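Pilin (Streptococcus pyogenes serotype M1, PDB 3GLD) builds the backbone of the pilus, stacking head to tail through intermolecular isopeptide bonds so that the bacterium can adhere to host cells, aggregate and form biofilm. Local coordinates at residues A[17-22]-A[149-154]; A[23-28]-A[68-73]; A[41-46]-A[85-90]; A[96-101]-A[124-129]. The protein carries 2 engineered substitutions. All blocks are in the same frame, centred on the assembly; numbering follows the deposited sequence.

Contact 1 of 4, residues A[17-22]-A[149-154]; sequences AKLTVT and VPIQFK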
loop_
_atom_site.group_PDB
_atom_site.type_symbol
_atom_site.label_atom_id
_atom_site.label_comp_id
_atom_site.label_asym_id
_atom_site.label_seq_id
_atom_site.Cartn_x
_atom_site.Cartn_y
_atom_site.Cartn_z
ATOM N N ALA A 17 14.104 10.548 -25.981
ATOM C CA ALA A 17 12.731 11.045 -26.143
ATOM C C ALA A 17 11.710 10.274 -25.268
ATOM O O ALA A 17 10.495 10.341 -25.495
ATOM C CB ALA A 17 12.323 10.986 -27.613
ATOM N N LYS A 18 12.216 9.521 -24.298
ATOM C CA LYS A 18 11.378 8.861 -23.295
ATOM C C LYS A 18 12.044 8.906 -21.932
ATOM O O LYS A 18 13.278 8.799 -21.822
ATOM C CB LYS A 18 11.041 7.419 -23.685
ATOM C CG LYS A 18 9.920 7.325 -24.712
ATOM C CD LYS A 18 9.876 5.961 -25.355
ATOM C CE LYS A 18 9.251 6.021 -26.742
ATOM N NZ LYS A 18 7.817 6.406 -26.695
ATOM N N LEU A 19 11.221 9.097 -20.902
ATOM C CA LEU A 19 11.696 9.163 -19.524
ATOM C C LEU A 19 11.005 8.076 -18.709
ATOM O O LEU A 19 9.768 8.026 -18.653
ATOM C CB LEU A 19 11.400 10.538 -18.918
ATOM C CG LEU A 19 11.832 10.760 -17.468
ATOM C CD1 LEU A 19 13.362 10.761 -17.335
ATOM C CD2 LEU A 19 11.254 12.058 -16.939
ATOM N N THR A 20 11.813 7.226 -18.078
ATOM C CA THR A 20 11.309 6.122 -17.265
ATOM C C THR A 20 10.991 6.615 -15.853
ATOM O O THR A 20 11.794 7.299 -15.250
ATOM C CB THR A 20 12.340 4.973 -17.178
ATOM O OG1 THR A 20 12.440 4.360 -18.465
ATOM C CG2 THR A 20 11.891 3.881 -16.173
ATOM N N VAL A 21 9.814 6.257 -15.346
ATOM C CA VAL A 21 9.476 6.515 -13.945
ATOM C C VAL A 21 9.426 5.178 -13.208
ATOM O O VAL A 21 8.787 4.241 -13.675
ATOM C CB VAL A 21 8.118 7.224 -13.804
ATOM C CG1 VAL A 21 7.736 7.373 -12.322
ATOM C CG2 VAL A 21 8.157 8.579 -14.469
ATOM N N THR A 22 10.107 5.088 -12.071
ATOM C CA THR A 22 10.089 3.854 -11.282
ATOM C C THR A 22 9.260 4.088 -10.030
ATOM O O THR A 22 9.441 5.082 -9.321
ATOM C CB THR A 22 11.504 3.378 -10.882
ATOM O OG1 THR A 22 12.257 3.071 -12.059
ATOM C CG2 THR A 22 11.435 2.126 -10.025
ATOM N N VAL A 149 19.600 11.838 -10.494
ATOM C CA VAL A 149 19.096 10.520 -10.103
ATOM C C VAL A 149 17.951 10.085 -11.009
ATOM O O VAL A 149 17.333 10.931 -11.658
ATOM C CB VAL A 149 18.603 10.491 -8.617
ATOM C CG1 VAL A 149 19.780 10.460 -7.641
ATOM C CG2 VAL A 149 17.644 11.652 -8.302
ATOM N N PRO A 150 17.671 8.760 -11.063
ATOM C CA PRO A 150 16.482 8.260 -11.748
ATOM C C PRO A 150 15.218 8.823 -11.128
ATOM O O PRO A 150 15.203 9.162 -9.943
ATOM C CB PRO A 150 16.541 6.749 -11.494
ATOM C CG PRO A 150 17.992 6.471 -11.372
ATOM C CD PRO A 150 18.527 7.651 -10.599
ATOM N N ILE A 151 14.172 8.939 -11.934
ATOM C CA ILE A 151 12.876 9.362 -11.435
ATOM C C ILE A 151 12.262 8.141 -10.738
ATOM O O ILE A 151 11.871 7.155 -11.378
ATOM C CB ILE A 151 11.956 9.900 -12.570
ATOM C CG1 ILE A 151 12.687 10.923 -13.466
ATOM C CG2 ILE A 151 10.663 10.481 -11.997
ATOM C CD1 ILE A 151 13.403 12.060 -12.720
ATOM N N GLN A 152 12.228 8.211 -9.417
ATOM C CA GLN A 152 11.722 7.137 -8.575
ATOM C C GLN A 152 10.784 7.740 -7.545
ATOM O O GLN A 152 11.049 8.823 -7.003
ATOM C CB GLN A 152 12.879 6.402 -7.892
ATOM C CG GLN A 152 13.440 5.248 -8.717
ATOM C CD GLN A 152 14.885 4.892 -8.395
ATOM O OE1 GLN A 152 15.427 5.276 -7.353
ATOM N NE2 GLN A 152 15.523 4.156 -9.311
ATOM N N PHE A 153 9.675 7.043 -7.311
ATOM C CA PHE A 153 8.717 7.406 -6.277
ATOM C C PHE A 153 8.466 6.202 -5.345
ATOM O O PHE A 153 8.342 5.061 -5.808
ATOM C CB PHE A 153 7.410 7.874 -6.913
ATOM C CG PHE A 153 7.498 9.232 -7.564
ATOM C CD1 PHE A 153 7.408 10.394 -6.805
ATOM C CD2 PHE A 153 7.644 9.347 -8.948
ATOM C CE1 PHE A 153 7.478 11.665 -7.403
ATOM C CE2 PHE A 153 7.703 10.600 -9.555
ATOM C CZ PHE A 153 7.622 11.763 -8.778
ATOM N N LYS A 154 8.391 6.454 -4.038
ATOM C CA LYS A 154 8.219 5.372 -3.061
ATOM C C LYS A 154 7.085 5.728 -2.106
ATOM O O LYS A 154 7.285 6.497 -1.176
ATOM C CB LYS A 154 9.522 5.122 -2.287
ATOM C CG LYS A 154 9.487 3.876 -1.368
ATOM C CD LYS A 154 10.879 3.385 -0.922
ATOM C CE LYS A 154 11.473 4.273 0.169
ATOM N NZ LYS A 154 12.622 3.617 0.880
HETATM O O HOH W 1 14.477 7.730 -14.715
HETATM O O HOH W 2 13.528 5.168 -12.801
#
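T22 and Q152 form a parallel β-bridge, their CA atoms 4.6 Å apart, where the first strand of the N-terminal Ig-like (CnaB-type) β-sandwich runs beside its last. The short segments, 18-22 and 151-154, point almost the same way, diverging by 19°. Two backbone bonds define the pairing: T22 N donates to I151 O (2.8 Å), and T22 O accepts from F153 N. Both are close to straight, with angles at the hydrogen of 168° and 161°. Before this point the strands have begun to separate, and a water fills the gap, donating to T20 O while accepting from I151 N. A second water joins T22 OG1, 2.6 Å away, to I151 O, giving that carbonyl another donor besides T22 N.

The side chains divide between two faces. Toward the outer face, T22 and Q152 lie side by side and point the same way, T22 CB resting 3.5 Å from Q152 CG. On the inner face, I151 is wedged between two residues of the other strand. Its CG1, lying beside the backbone N and anti to the carbonyl carbon, is crossed at about a right angle by L19, whose two methyls both approach it. The other branch, CG2, meets V21 CG2 at 4.0 Å. Further into the sandwich F153 packs near A104, an engineered residue where the natural one autocatalyses K23-N155 isopeptide formation. V21 CG1, anti to its own backbone N, reaches the edge of the F153 ring in its plane, 3.9 Å from CD2.

Contact 2 of 4, residues A[23-28]-A[68-73]; sequences KNLDLV and VTYTNS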
loop_
_atom_site.group_PDB
_atom_site.type_symbol
_atom_site.label_atom_id
_atom_site.label_comp_id
_atom_site.label_asym_id
_atom_site.label_seq_id
_atom_site.Cartn_x
_atom_site.Cartn_y
_atom_site.Cartn_z
ATOM N N LYS A 23 8.327 3.177 -9.781
ATOM C CA LYS A 23 7.484 3.261 -8.589
ATOM C C LYS A 23 7.746 2.056 -7.701
ATOM O O LYS A 23 7.743 0.916 -8.169
ATOM C CB LYS A 23 6.002 3.364 -8.991
ATOM C CG LYS A 23 4.992 3.388 -7.833
ATOM C CD LYS A 23 5.304 4.482 -6.808
ATOM C CE LYS A 23 4.184 4.669 -5.833
ATOM N NZ LYS A 23 3.879 3.430 -5.046
ATOM N N ASN A 24 8.006 2.324 -6.428
ATOM C CA ASN A 24 8.161 1.290 -5.429
ATOM C C ASN A 24 7.087 1.463 -4.351
ATOM O O ASN A 24 6.636 2.576 -4.082
ATOM C CB ASN A 24 9.558 1.350 -4.799
ATOM C CG ASN A 24 10.657 0.791 -5.712
ATOM O OD1 ASN A 24 11.636 1.478 -6.016
ATOM N ND2 ASN A 24 10.510 -0.461 -6.125
ATOM N N LEU A 25 6.655 0.359 -3.753
ATOM C CA LEU A 25 5.724 0.437 -2.635
ATOM C C LEU A 25 6.381 -0.196 -1.416
ATOM O O LEU A 25 6.574 -1.408 -1.355
ATOM C CB LEU A 25 4.400 -0.235 -2.990
ATOM C CG LEU A 25 3.206 -0.153 -2.039
ATOM C CD1 LEU A 25 2.642 1.258 -1.962
ATOM C CD2 LEU A 25 2.127 -1.128 -2.518
ATOM N N ASP A 26 6.737 0.644 -0.461
ATOM C CA ASP A 26 7.322 0.192 0.789
ATOM C C ASP A 26 6.196 -0.338 1.682
ATOM O O ASP A 26 5.157 0.299 1.785
ATOM C CB ASP A 26 8.026 1.363 1.483
ATOM C CG ASP A 26 9.441 1.027 1.890
ATOM O OD1 ASP A 26 10.241 0.618 1.017
ATOM O OD2 ASP A 26 9.760 1.170 3.090
ATOM N N LEU A 27 6.408 -1.493 2.310
ATOM C CA LEU A 27 5.407 -2.102 3.191
ATOM C C LEU A 27 5.800 -2.015 4.668
ATOM O O LEU A 27 6.864 -2.505 5.070
ATOM C CB LEU A 27 5.165 -3.566 2.792
ATOM C CG LEU A 27 5.092 -3.923 1.294
ATOM C CD1 LEU A 27 5.076 -5.435 1.102
ATOM C CD2 LEU A 27 3.863 -3.293 0.635
ATOM N N VAL A 28 4.943 -1.398 5.478
ATOM C CA VAL A 28 5.152 -1.393 6.939
ATOM C C VAL A 28 5.187 -2.825 7.497
ATOM O O VAL A 28 6.049 -3.171 8.325
ATOM C CB VAL A 28 4.094 -0.537 7.661
ATOM C CG1 VAL A 28 4.285 -0.592 9.195
ATOM C CG2 VAL A 28 4.191 0.909 7.178
ATOM N N VAL A 68 1.201 3.580 -13.145
ATOM C CA VAL A 68 1.515 2.191 -12.850
ATOM C C VAL A 68 0.259 1.594 -12.201
ATOM O O VAL A 68 -0.639 2.335 -11.770
ATOM C CB VAL A 68 2.718 2.061 -11.899
ATOM C CG1 VAL A 68 4.009 2.556 -12.572
ATOM C CG2 VAL A 68 2.457 2.813 -10.576
ATOM N N THR A 69 0.191 0.270 -12.157
ATOM C CA THR A 69 -0.973 -0.442 -11.645
ATOM C C THR A 69 -0.501 -1.566 -10.739
ATOM O O THR A 69 0.432 -2.303 -11.081
ATOM C CB THR A 69 -1.844 -1.026 -12.780
ATOM O OG1 THR A 69 -2.529 0.035 -13.444
ATOM C CG2 THR A 69 -2.904 -1.989 -12.236
ATOM N N TYR A 70 -1.135 -1.659 -9.571
ATOM C CA TYR A 70 -0.908 -2.750 -8.631
ATOM C C TYR A 70 -2.170 -3.614 -8.560
ATOM O O TYR A 70 -3.280 -3.120 -8.784
ATOM C CB TYR A 70 -0.547 -2.182 -7.248
ATOM C CG TYR A 70 0.871 -1.661 -7.162
ATOM C CD1 TYR A 70 1.905 -2.484 -6.738
ATOM C CD2 TYR A 70 1.181 -0.353 -7.537
ATOM C CE1 TYR A 70 3.196 -2.030 -6.663
ATOM C CE2 TYR A 70 2.496 0.122 -7.471
ATOM C CZ TYR A 70 3.491 -0.733 -7.031
ATOM O OH TYR A 70 4.792 -0.308 -6.949
ATOM N N THR A 71 -2.000 -4.904 -8.282
ATOM C CA THR A 71 -3.144 -5.806 -8.008
ATOM C C THR A 71 -2.838 -6.714 -6.839
ATOM O O THR A 71 -1.690 -6.826 -6.413
ATOM C CB THR A 71 -3.512 -6.759 -9.192
ATOM O OG1 THR A 71 -2.324 -7.387 -9.687
ATOM C CG2 THR A 71 -4.262 -6.051 -10.298
ATOM N N ASN A 72 -3.865 -7.401 -6.339
ATOM C CA ASN A 72 -3.676 -8.356 -5.230
ATOM C C ASN A 72 -2.577 -9.378 -5.547
ATOM O O ASN A 72 -1.801 -9.756 -4.666
ATOM C CB ASN A 72 -4.998 -9.067 -4.873
ATOM C CG ASN A 72 -6.091 -8.103 -4.372
ATOM O OD1 ASN A 72 -7.273 -8.400 -4.504
ATOM N ND2 ASN A 72 -5.696 -6.953 -3.803
ATOM N N SER A 73 -2.500 -9.799 -6.815
ATOM C CA SER A 73 -1.550 -10.843 -7.240
ATOM C C SER A 73 -0.076 -10.418 -7.205
ATOM O O SER A 73 0.823 -11.257 -7.303
ATOM C CB SER A 73 -1.943 -11.424 -8.620
ATOM O OG SER A 73 -1.809 -10.437 -9.640
#
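K23 and Y70 meet across the interior of the β-sandwich, joining strands of its two facing sheets. The axes of 23-27 and 68-70 approach no closer than 9.3 Å, too far for backbone pairing, and differ by 32° in direction. Side chains bridge the gap, the Y70 phenol reaching the other backbone, its OH 3.4 Å from K23 O. Packing is tight at the K23 end. K23 CG, swung anti to the backbone N (chi1 177°), lies 3.8 Å from V68 CG2 and also sits at the edge of the Y70 ring, near its plane. Y70 OH is hydrogen-bonded to N79 O.

Bends at chi2 and chi4 curl the lysine back so that NZ donates to N24 O (3.0 Å) from well above the carbonyl plane; F39 adds a cation-pi contact. In the natural protein K23 is cross-linked to N155; here the autocatalytic residue is replaced by the engineered A104.

The remainder is looser: L25 CD2 lies over one ring face, its CB 4.2 Å from Y70 CZ, N24 directs its CB away, and T69 is exposed.

Strand 18-27 is flanked in its own sheet by 80-86 and 151-169, whereas 65-70 pairs with 37-45, which supplies F39 and F41 to the same interior.

Contact 3 of 4, residues A[41-46]-A[85-90]; sequences FKIEPD and FDFSEV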
loop_
_atom_site.group_PDB
_atom_site.type_symbol
_atom_site.label_atom_id
_atom_site.label_comp_id
_atom_site.label_asym_id
_atom_site.label_seq_id
_atom_site.Cartn_x
_atom_site.Cartn_y
_atom_site.Cartn_z
ATOM N N PHE A 41 1.368 9.727 -12.338
ATOM C CA PHE A 41 2.479 10.676 -12.309
ATOM C C PHE A 41 2.255 11.683 -13.397
ATOM O O PHE A 41 1.766 11.346 -14.472
ATOM C CB PHE A 41 3.825 9.952 -12.471
ATOM C CG PHE A 41 3.944 8.723 -11.600
ATOM C CD1 PHE A 41 4.306 8.832 -10.267
ATOM C CD2 PHE A 41 3.655 7.460 -12.117
ATOM C CE1 PHE A 41 4.383 7.704 -9.462
ATOM C CE2 PHE A 41 3.735 6.328 -11.319
ATOM C CZ PHE A 41 4.101 6.457 -9.987
ATOM N N LYS A 42 2.598 12.929 -13.089
ATOM C CA LYS A 42 2.356 14.056 -13.955
ATOM C C LYS A 42 3.688 14.721 -14.300
ATOM O O LYS A 42 4.584 14.840 -13.445
ATOM C CB LYS A 42 1.463 15.064 -13.219
ATOM C CG LYS A 42 1.013 16.286 -14.029
ATOM C CD LYS A 42 0.134 17.258 -13.192
ATOM C CE LYS A 42 0.922 17.977 -12.100
ATOM N NZ LYS A 42 0.121 19.113 -11.524
ATOM N N ILE A 43 3.798 15.149 -15.553
ATOM C CA ILE A 43 4.890 16.037 -15.995
ATOM C C ILE A 43 4.292 17.321 -16.549
ATOM O O ILE A 43 3.343 17.280 -17.328
ATOM C CB ILE A 43 5.793 15.378 -17.071
ATOM C CG1 ILE A 43 6.994 16.276 -17.398
ATOM C CG2 ILE A 43 5.006 15.089 -18.329
ATOM C CD1 ILE A 43 8.225 15.521 -17.859
ATOM N N GLU A 44 4.846 18.459 -16.133
ATOM C CA GLU A 44 4.421 19.758 -16.647
ATOM C C GLU A 44 5.631 20.665 -16.909
ATOM O O GLU A 44 6.686 20.490 -16.285
ATOM C CB GLU A 44 3.468 20.441 -15.669
ATOM C CG GLU A 44 3.965 20.465 -14.238
ATOM C CD GLU A 44 3.052 21.241 -13.306
ATOM O OE1 GLU A 44 1.903 21.555 -13.693
ATOM O OE2 GLU A 44 3.488 21.547 -12.179
ATOM N N PRO A 45 5.476 21.635 -17.821
ATOM C CA PRO A 45 6.566 22.601 -18.012
ATOM C C PRO A 45 6.907 23.312 -16.702
ATOM O O PRO A 45 6.006 23.712 -15.963
ATOM C CB PRO A 45 5.980 23.592 -19.030
ATOM C CG PRO A 45 4.966 22.786 -19.798
ATOM C CD PRO A 45 4.367 21.856 -18.769
ATOM N N ASP A 46 8.195 23.430 -16.402
ATOM C CA ASP A 46 8.657 24.239 -15.275
ATOM C C ASP A 46 8.490 25.735 -15.576
ATOM O O ASP A 46 9.161 26.275 -16.456
ATOM C CB ASP A 46 10.119 23.909 -14.960
ATOM C CG ASP A 46 10.673 24.726 -13.816
ATOM O OD1 ASP A 46 10.024 25.719 -13.411
ATOM O OD2 ASP A 46 11.764 24.372 -13.317
ATOM N N PHE A 85 7.177 8.571 -19.641
ATOM C CA PHE A 85 6.694 9.760 -20.333
ATOM C C PHE A 85 7.250 9.727 -21.751
ATOM O O PHE A 85 8.414 9.369 -21.956
ATOM C CB PHE A 85 7.146 11.034 -19.628
ATOM C CG PHE A 85 6.496 11.233 -18.287
ATOM C CD1 PHE A 85 5.133 11.504 -18.198
ATOM C CD2 PHE A 85 7.244 11.136 -17.127
ATOM C CE1 PHE A 85 4.521 11.684 -16.965
ATOM C CE2 PHE A 85 6.646 11.318 -15.887
ATOM C CZ PHE A 85 5.278 11.591 -15.810
ATOM N N ASP A 86 6.412 10.099 -22.707
ATOM C CA ASP A 86 6.752 10.036 -24.116
ATOM C C ASP A 86 6.896 11.447 -24.714
ATOM O O ASP A 86 5.897 12.161 -24.875
ATOM C CB ASP A 86 5.697 9.201 -24.851
ATOM C CG ASP A 86 5.980 9.049 -26.334
ATOM O OD1 ASP A 86 7.083 9.418 -26.807
ATOM O OD2 ASP A 86 5.084 8.536 -27.029
ATOM N N PHE A 87 8.144 11.821 -25.019
ATOM C CA PHE A 87 8.492 13.098 -25.666
ATOM C C PHE A 87 8.667 12.979 -27.205
ATOM O O PHE A 87 8.944 13.969 -27.876
ATOM C CB PHE A 87 9.801 13.677 -25.090
ATOM C CG PHE A 87 9.791 13.911 -23.589
ATOM C CD1 PHE A 87 9.664 15.194 -23.084
ATOM C CD2 PHE A 87 9.939 12.843 -22.686
ATOM C CE1 PHE A 87 9.672 15.431 -21.703
ATOM C CE2 PHE A 87 9.940 13.063 -21.292
ATOM C CZ PHE A 87 9.813 14.372 -20.810
ATOM N N SER A 88 8.525 11.777 -27.757
ATOM C CA SER A 88 8.820 11.539 -29.190
ATOM C C SER A 88 8.016 12.425 -30.139
ATOM O O SER A 88 8.475 12.729 -31.242
ATOM C CB SER A 88 8.642 10.058 -29.557
ATOM O OG SER A 88 7.299 9.628 -29.348
ATOM N N GLU A 89 6.827 12.855 -29.724
ATOM C CA GLU A 89 6.038 13.753 -30.565
ATOM C C GLU A 89 6.138 15.230 -30.196
ATOM O O GLU A 89 5.518 16.085 -30.848
ATOM C CB GLU A 89 4.589 13.301 -30.628
ATOM C CG GLU A 89 4.449 11.936 -31.283
ATOM C CD GLU A 89 3.019 11.517 -31.460
ATOM O OE1 GLU A 89 2.309 12.170 -32.260
ATOM O OE2 GLU A 89 2.602 10.529 -30.798
ATOM N N VAL A 90 6.919 15.540 -29.166
ATOM C CA VAL A 90 7.094 16.934 -28.764
ATOM C C VAL A 90 7.932 17.685 -29.811
ATOM O O VAL A 90 9.004 17.237 -30.202
ATOM C CB VAL A 90 7.724 17.067 -27.357
ATOM C CG1 VAL A 90 8.030 18.543 -27.047
ATOM C CG2 VAL A 90 6.789 16.502 -26.302
#
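I43 packs its branched side chain over a face of the F85 ring in the core of the Ig-like β-sandwich, where strand 37-45 of one sheet looks across at the end of strand 80-86 in the other. Their CA atoms, 7.8 Å apart, are the nearest pair between the segments, consistent with side-chain packing rather than backbone pairing.

The CH-pi contact comes first. I43 CB stands over the centre of the F85 ring, 4.0 Å from its centroid and 13° off the normal, and CG2 reaches 3.6 Å from CD1 over the same ring. With CG1 anti to the backbone N (chi1 -174°), the longer branch runs on to the next aromatic, where CD1 touches F87 CZ at 3.5 Å.

F41 adds further contacts: its CB lies 4.0 Å from F85 CZ, and its carbonyl O lies at the edge of the F85 ring, near its plane. Outside the contact the F41 ring meets that of F153, their planes about 20° apart, and F87 meets Y100 edge-to-face.

Polar bonds shape the chain just past F85. D86 forms an Asx turn, and a type I turn follows from F87 to V90. K18 NZ also forms a salt bridge with D86 OD1. The same oxygen takes S88 OG at 2.6 Å on its syn lone pair and S88 N at 2.9 Å from above the carboxylate plane.

Contact 4 of 4, residues A[96-101]-A[124-129]; sequences GVYYYK and VHVLWN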
loop_
_atom_site.group_PDB
_atom_site.type_symbol
_atom_site.label_atom_id
_atom_site.label_comp_id
_atom_site.label_asym_id
_atom_site.label_seq_id
_atom_site.Cartn_x
_atom_site.Cartn_y
_atom_site.Cartn_z
ATOM N N GLY A 96 18.487 23.364 -26.970
ATOM C CA GLY A 96 18.469 23.998 -25.659
ATOM C C GLY A 96 18.063 23.047 -24.557
ATOM O O GLY A 96 17.805 21.861 -24.801
ATOM N N VAL A 97 18.023 23.571 -23.337
ATOM C CA VAL A 97 17.623 22.746 -22.198
ATOM C C VAL A 97 16.217 23.137 -21.802
ATOM O O VAL A 97 15.945 24.288 -21.438
ATOM C CB VAL A 97 18.606 22.831 -21.017
ATOM C CG1 VAL A 97 18.220 21.811 -19.957
ATOM C CG2 VAL A 97 20.034 22.579 -21.490
ATOM N N TYR A 98 15.329 22.161 -21.911
ATOM C CA TYR A 98 13.911 22.368 -21.666
ATOM C C TYR A 98 13.520 21.772 -20.302
ATOM O O TYR A 98 13.737 20.566 -20.052
ATOM C CB TYR A 98 13.096 21.757 -22.801
ATOM C CG TYR A 98 13.299 22.473 -24.135
ATOM C CD1 TYR A 98 14.464 22.302 -24.877
ATOM C CD2 TYR A 98 12.329 23.341 -24.634
ATOM C CE1 TYR A 98 14.643 22.966 -26.098
ATOM C CE2 TYR A 98 12.514 24.021 -25.855
ATOM C CZ TYR A 98 13.665 23.816 -26.566
ATOM O OH TYR A 98 13.843 24.471 -27.755
ATOM N N TYR A 99 12.954 22.635 -19.453
ATOM C CA TYR A 99 12.678 22.320 -18.044
ATOM C C TYR A 99 11.247 21.872 -17.765
ATOM O O TYR A 99 10.279 22.491 -18.207
ATOM C CB TYR A 99 13.016 23.509 -17.144
ATOM C CG TYR A 99 14.496 23.703 -16.974
ATOM C CD1 TYR A 99 15.272 24.142 -18.040
ATOM C CD2 TYR A 99 15.130 23.443 -15.752
ATOM C CE1 TYR A 99 16.624 24.328 -17.910
ATOM C CE2 TYR A 99 16.498 23.624 -15.612
ATOM C CZ TYR A 99 17.235 24.073 -16.710
ATOM O OH TYR A 99 18.587 24.266 -16.647
ATOM N N TYR A 100 11.135 20.773 -17.028
ATOM C CA TYR A 100 9.846 20.255 -16.608
ATOM C C TYR A 100 9.891 19.924 -15.119
ATOM O O TYR A 100 10.965 19.809 -14.528
ATOM C CB TYR A 100 9.507 18.968 -17.352
ATOM C CG TYR A 100 9.349 19.078 -18.840
ATOM C CD1 TYR A 100 10.471 19.051 -19.685
ATOM C CD2 TYR A 100 8.090 19.208 -19.413
ATOM C CE1 TYR A 100 10.336 19.157 -21.071
ATOM C CE2 TYR A 100 7.941 19.302 -20.784
ATOM C CZ TYR A 100 9.070 19.277 -21.609
ATOM O OH TYR A 100 8.932 19.356 -22.975
ATOM N N LYS A 101 8.716 19.706 -14.535
ATOM C CA LYS A 101 8.615 19.184 -13.174
ATOM C C LYS A 101 7.776 17.919 -13.221
ATOM O O LYS A 101 6.747 17.889 -13.899
ATOM C CB LYS A 101 7.962 20.202 -12.242
ATOM C CG LYS A 101 8.743 21.481 -12.074
ATOM C CD LYS A 101 8.587 22.040 -10.657
ATOM C CE LYS A 101 9.405 23.325 -10.502
ATOM N NZ LYS A 101 8.811 24.275 -9.521
ATOM N N VAL A 124 15.259 18.255 -20.354
ATOM C CA VAL A 124 15.423 17.582 -21.636
ATOM C C VAL A 124 16.495 18.342 -22.443
ATOM O O VAL A 124 16.324 19.518 -22.750
ATOM C CB VAL A 124 14.119 17.480 -22.438
ATOM C CG1 VAL A 124 14.384 16.733 -23.768
ATOM C CG2 VAL A 124 13.028 16.746 -21.635
ATOM N N HIS A 125 17.608 17.669 -22.726
ATOM C CA HIS A 125 18.686 18.212 -23.540
ATOM C C HIS A 125 18.426 17.974 -25.027
ATOM O O HIS A 125 18.499 16.842 -25.523
ATOM C CB HIS A 125 20.035 17.650 -23.082
ATOM C CG HIS A 125 20.483 18.219 -21.778
ATOM N ND1 HIS A 125 19.870 17.906 -20.582
ATOM C CD2 HIS A 125 21.448 19.117 -21.480
ATOM C CE1 HIS A 125 20.458 18.564 -19.601
ATOM N NE2 HIS A 125 21.417 19.314 -20.122
ATOM N N VAL A 126 18.050 19.055 -25.702
ATOM C CA VAL A 126 17.763 19.028 -27.124
ATOM C C VAL A 126 19.008 19.533 -27.868
ATOM O O VAL A 126 19.402 20.686 -27.727
ATOM C CB VAL A 126 16.498 19.856 -27.440
ATOM C CG1 VAL A 126 16.167 19.831 -28.938
ATOM C CG2 VAL A 126 15.298 19.321 -26.625
ATOM N N LEU A 127 19.664 18.641 -28.600
ATOM C CA LEU A 127 20.887 18.988 -29.343
ATOM C C LEU A 127 20.602 18.975 -30.822
ATOM O O LEU A 127 19.637 18.327 -31.248
ATOM C CB LEU A 127 22.009 17.992 -29.040
ATOM C CG LEU A 127 22.837 18.093 -27.758
ATOM C CD1 LEU A 127 22.014 18.442 -26.519
ATOM C CD2 LEU A 127 23.557 16.768 -27.564
ATOM N N TRP A 128 21.408 19.710 -31.605
ATOM C CA TRP A 128 21.341 19.604 -33.060
ATOM C C TRP A 128 21.875 18.237 -33.426
ATOM O O TRP A 128 22.946 17.845 -32.956
ATOM C CB TRP A 128 22.188 20.685 -33.761
ATOM C CG TRP A 128 22.038 20.633 -35.247
ATOM C CD1 TRP A 128 22.898 20.058 -36.141
ATOM C CD2 TRP A 128 20.938 21.137 -36.008
ATOM N NE1 TRP A 128 22.412 20.203 -37.426
ATOM C CE2 TRP A 128 21.202 20.850 -37.368
ATOM C CE3 TRP A 128 19.751 21.809 -35.674
ATOM C CZ2 TRP A 128 20.334 21.229 -38.399
ATOM C CZ3 TRP A 128 18.880 22.186 -36.702
ATOM C CH2 TRP A 128 19.179 21.881 -38.053
ATOM N N ASN A 129 21.120 17.494 -34.219
ATOM C CA ASN A 129 21.555 16.136 -34.572
ATOM C C ASN A 129 22.178 16.202 -35.945
ATOM O O ASN A 129 21.507 16.569 -36.914
ATOM C CB ASN A 129 20.416 15.102 -34.526
ATOM C CG ASN A 129 20.914 13.666 -34.752
ATOM O OD1 ASN A 129 21.085 13.224 -35.893
ATOM N ND2 ASN A 129 21.168 12.941 -33.653
#
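V97 and H125 are brought together by their first torsions: V97 CG1 is anti to the backbone N (chi1 -172°), while the imidazole swings beside the backbone N of H125 (chi1 -73°). The two then lie alongside, pointing the same way. CG1 sits over one face of the ring in a CH-pi contact, 4.1 Å from the centroid and displaced toward the rim, and V97 CG2 comes 3.7 Å from H125 CD2.

This is a non-hydrogen-bonded pair of an antiparallel β-sheet, the strands' N-to-C directions 155° apart. On either side of it come hydrogen-bonded pairs. G96 and V126 exchange two bonds, G96 N to V126 O at 2.9 Å and V126 N to G96 O at 3.0 Å. Y98 and V124 do likewise, Y98 N donating to V124 O at 2.9 Å.

Y98, V124, V126 and Y100 turn to the buried face. V126 CG2 comes obliquely within 3.6 Å of Y98 CD1, and V124 CG2 within 3.7 Å of Y100 CE1. Y98 OH is hydrogen-bonded to K94 O and Y100 OH to V59 O.

In the sheet, strand 119-129 pairs antiparallel with 134-144, where Y139 stacks on H125, whereas along its other edge strand 96-104 pairs with 37-45 and with 55-57, whose F56 stacks on Y98.

How the contacts relate
All four contacts belong to the N-terminal domain. Contacts 1 and 4 are pairings within a sheet, whereas contacts 2 and 3 span the two sheets of the sandwich. Contact 1 joins the two ends of the domain, the other segments falling between 17-22 and 149-154. Contacts 2 and 3 interlock, their segments alternating in sequence, and contact 4 follows both. Strand 18-27 serves contacts 1 and 2, centred about 16 Å apart, and pairs with 80-86 of contact 3. Strand 37-45 is bonded to 96-104 of contact 4, about 12 Å from contact 3 between centres. Contact 1 pairs the strands carrying K23 and N155, consistent with the natural isopeptide tying the domain's first and last strands together.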